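Local atomic coordinates of terminal oxygenase component of carbazole 1,9a-dioxygenase (Sphingomonas, PDB entry 3GKQ), a protein that probably dioxygenates carbazole at its 1 and 9a positions, using a Rieske [2Fe-2S] cluster and a mononuclear non-heme iron. Residues 127-132 / 136-141. Sequence-based numbering, arbitrary orientation.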
loop_
_atom_site.group_PDB
_atom_site.type_symbol
_atom_site.label_atom_id
_atom_site.label_comp_id
_atom_site.label_asym_id
_atom_site.label_seq_id
_atom_site.Cartn_x
_atom_site.Cartn_y
_atom_site.Cartn_z
ATOM N N TYR A 127 -12.453 -6.038 29.297
ATOM C CA TYR A 127 -11.253 -5.351 29.757
ATOM C C TYR A 127 -11.545 -4.553 31.015
ATOM O O TYR A 127 -12.513 -3.791 31.063
ATOM C CB TYR A 127 -10.728 -4.382 28.690
ATOM C CG TYR A 127 -10.240 -5.029 27.412
ATOM C CD1 TYR A 127 -11.134 -5.608 26.515
ATOM C CD2 TYR A 127 -8.878 -5.044 27.093
ATOM C CE1 TYR A 127 -10.690 -6.187 25.329
ATOM C CE2 TYR A 127 -8.422 -5.621 25.911
ATOM C CZ TYR A 127 -9.332 -6.190 25.034
ATOM O OH TYR A 127 -8.891 -6.766 23.867
ATOM N N PRO A 128 -10.722 -4.728 32.062
ATOM C CA PRO A 128 -10.976 -3.959 33.280
ATOM C C PRO A 128 -10.933 -2.476 32.922
ATOM O O PRO A 128 -10.153 -2.058 32.061
ATOM C CB PRO A 128 -9.830 -4.376 34.194
ATOM C CG PRO A 128 -9.622 -5.813 33.809
ATOM C CD PRO A 128 -9.685 -5.748 32.289
ATOM N N VAL A 129 -11.780 -1.688 33.576
ATOM C CA VAL A 129 -11.846 -0.261 33.310
ATOM C C VAL A 129 -11.686 0.573 34.575
ATOM O O VAL A 129 -12.120 0.174 35.654
ATOM C CB VAL A 129 -13.199 0.120 32.671
ATOM C CG1 VAL A 129 -13.231 1.612 32.372
ATOM C CG2 VAL A 129 -13.426 -0.689 31.402
ATOM N N ARG A 130 -11.044 1.727 34.423
ATOM C CA ARG A 130 -10.845 2.681 35.507
ATOM C C ARG A 130 -11.055 4.037 34.858
ATOM O O ARG A 130 -10.555 4.290 33.763
ATOM C CB ARG A 130 -9.426 2.612 36.082
ATOM C CG ARG A 130 -9.163 1.456 37.048
ATOM C CD ARG A 130 -10.000 1.566 38.321
ATOM N NE ARG A 130 -9.713 2.784 39.081
ATOM C CZ ARG A 130 -8.666 2.949 39.888
ATOM N NH1 ARG A 130 -7.785 1.968 40.056
ATOM N NH2 ARG A 130 -8.500 4.099 40.531
ATOM N N GLU A 131 -11.806 4.906 35.515
ATOM C CA GLU A 131 -12.058 6.226 34.968
ATOM C C GLU A 131 -11.632 7.261 35.996
ATOM O O GLU A 131 -12.234 7.379 37.061
ATOM C CB GLU A 131 -13.539 6.359 34.620
ATOM C CG GLU A 131 -13.937 7.675 33.998
ATOM C CD GLU A 131 -15.296 7.592 33.337
ATOM O OE1 GLU A 131 -16.111 6.758 33.780
ATOM O OE2 GLU A 131 -15.552 8.356 32.386
ATOM N N GLU A 132 -10.571 7.992 35.678
ATOM C CA GLU A 132 -10.040 9.005 36.579
ATOM C C GLU A 132 -9.533 10.201 35.793
ATOM O O GLU A 132 -9.096 10.068 34.646
ATOM C CB GLU A 132 -8.869 8.447 37.393
ATOM C CG GLU A 132 -9.137 7.152 38.149
ATOM C CD GLU A 132 -10.145 7.319 39.264
ATOM O OE1 GLU A 132 -10.106 8.361 39.950
ATOM O OE2 GLU A 132 -10.969 6.401 39.463
ATOM N N VAL A 136 -10.541 7.492 30.441
ATOM C CA VAL A 136 -10.977 6.112 30.593
ATOM C C VAL A 136 -9.760 5.224 30.349
ATOM O O VAL A 136 -9.214 5.199 29.244
ATOM C CB VAL A 136 -12.094 5.751 29.580
ATOM C CG1 VAL A 136 -11.709 6.220 28.191
ATOM C CG2 VAL A 136 -12.317 4.242 29.563
ATOM N N PHE A 137 -9.325 4.519 31.389
ATOM C CA PHE A 137 -8.179 3.618 31.293
ATOM C C PHE A 137 -8.639 2.172 31.139
ATOM O O PHE A 137 -9.615 1.751 31.767
ATOM C CB PHE A 137 -7.308 3.689 32.549
ATOM C CG PHE A 137 -6.605 4.998 32.743
ATOM C CD1 PHE A 137 -7.285 6.104 33.249
ATOM C CD2 PHE A 137 -5.250 5.116 32.454
ATOM C CE1 PHE A 137 -6.623 7.309 33.468
ATOM C CE2 PHE A 137 -4.576 6.317 32.666
ATOM C CZ PHE A 137 -5.264 7.418 33.176
ATOM N N LEU A 138 -7.929 1.416 30.309
ATOM C CA LEU A 138 -8.238 0.007 30.111
ATOM C C LEU A 138 -7.017 -0.805 30.521
ATOM O O LEU A 138 -5.882 -0.373 30.308
ATOM C CB LEU A 138 -8.544 -0.293 28.645
ATOM C CG LEU A 138 -9.694 0.426 27.946
ATOM C CD1 LEU A 138 -9.844 -0.150 26.540
ATOM C CD2 LEU A 138 -10.984 0.258 28.739
ATOM N N PHE A 139 -7.242 -1.968 31.121
ATOM C CA PHE A 139 -6.127 -2.829 31.488
ATOM C C PHE A 139 -6.021 -3.882 30.386
ATOM O O PHE A 139 -6.987 -4.591 30.104
ATOM C CB PHE A 139 -6.368 -3.521 32.830
ATOM C CG PHE A 139 -5.188 -4.322 33.313
ATOM C CD1 PHE A 139 -4.080 -3.688 33.866
ATOM C CD2 PHE A 139 -5.171 -5.710 33.184
ATOM C CE1 PHE A 139 -2.968 -4.418 34.284
ATOM C CE2 PHE A 139 -4.063 -6.453 33.600
ATOM C CZ PHE A 139 -2.958 -5.803 34.151
ATOM N N VAL A 140 -4.858 -3.964 29.751
ATOM C CA VAL A 140 -4.643 -4.933 28.687
ATOM C C VAL A 140 -3.682 -5.988 29.207
ATOM O O VAL A 140 -2.495 -5.722 29.384
ATOM C CB VAL A 140 -4.029 -4.276 27.438
ATOM C CG1 VAL A 140 -3.835 -5.322 26.339
ATOM C CG2 VAL A 140 -4.928 -3.146 26.950
ATOM N N GLY A 141 -4.203 -7.183 29.462
ATOM C CA GLY A 141 -3.365 -8.249 29.978
ATOM C C GLY A 141 -4.181 -9.455 30.394
ATOM O O GLY A 141 -5.401 -9.475 30.219
#
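V129 fits between two side chains of the opposing strand. V129 CG2 lies 3.7 Å from L138 CD2, the two side chains running side by side, while V129 CG1 meets V136 CG2 at 4.0 Å. With CG1 anti to the backbone N (chi1 -179°), the methyls fork toward these separate neighbours. A67 touches both V129 and L138, and V56 and L58 pack on L138, so this face packs on strands 54-61 and 64-69. The segments form an antiparallel β-hairpin, whose strand 135-140 is the middle one of a three-stranded sheet, flanked by 31-35 and 129-132. R130 and F137 are its hydrogen-bonded pair: F137 N reaches R130 O at 2.7 Å, nearly in line with the carbonyl (C=O...N 172°), and R130 N returns a bond to F137 O at 3.0 Å. On the face opposite V129, the F137 ring turns its edge to the carbonyl oxygens of R130 and E132. Further along, P128 sets its ring against the base of F139, CB to CB 3.8 Å, as F139 N hydrogen-bonds to P128 O. The F139 ring then leads away to meet W32 edge-to-face. At the open end, the ring edge of Y127 approaches F139 O, CD2 at 3.6 Å, and the Y127 hydroxyl hydrogen-bonds to E54.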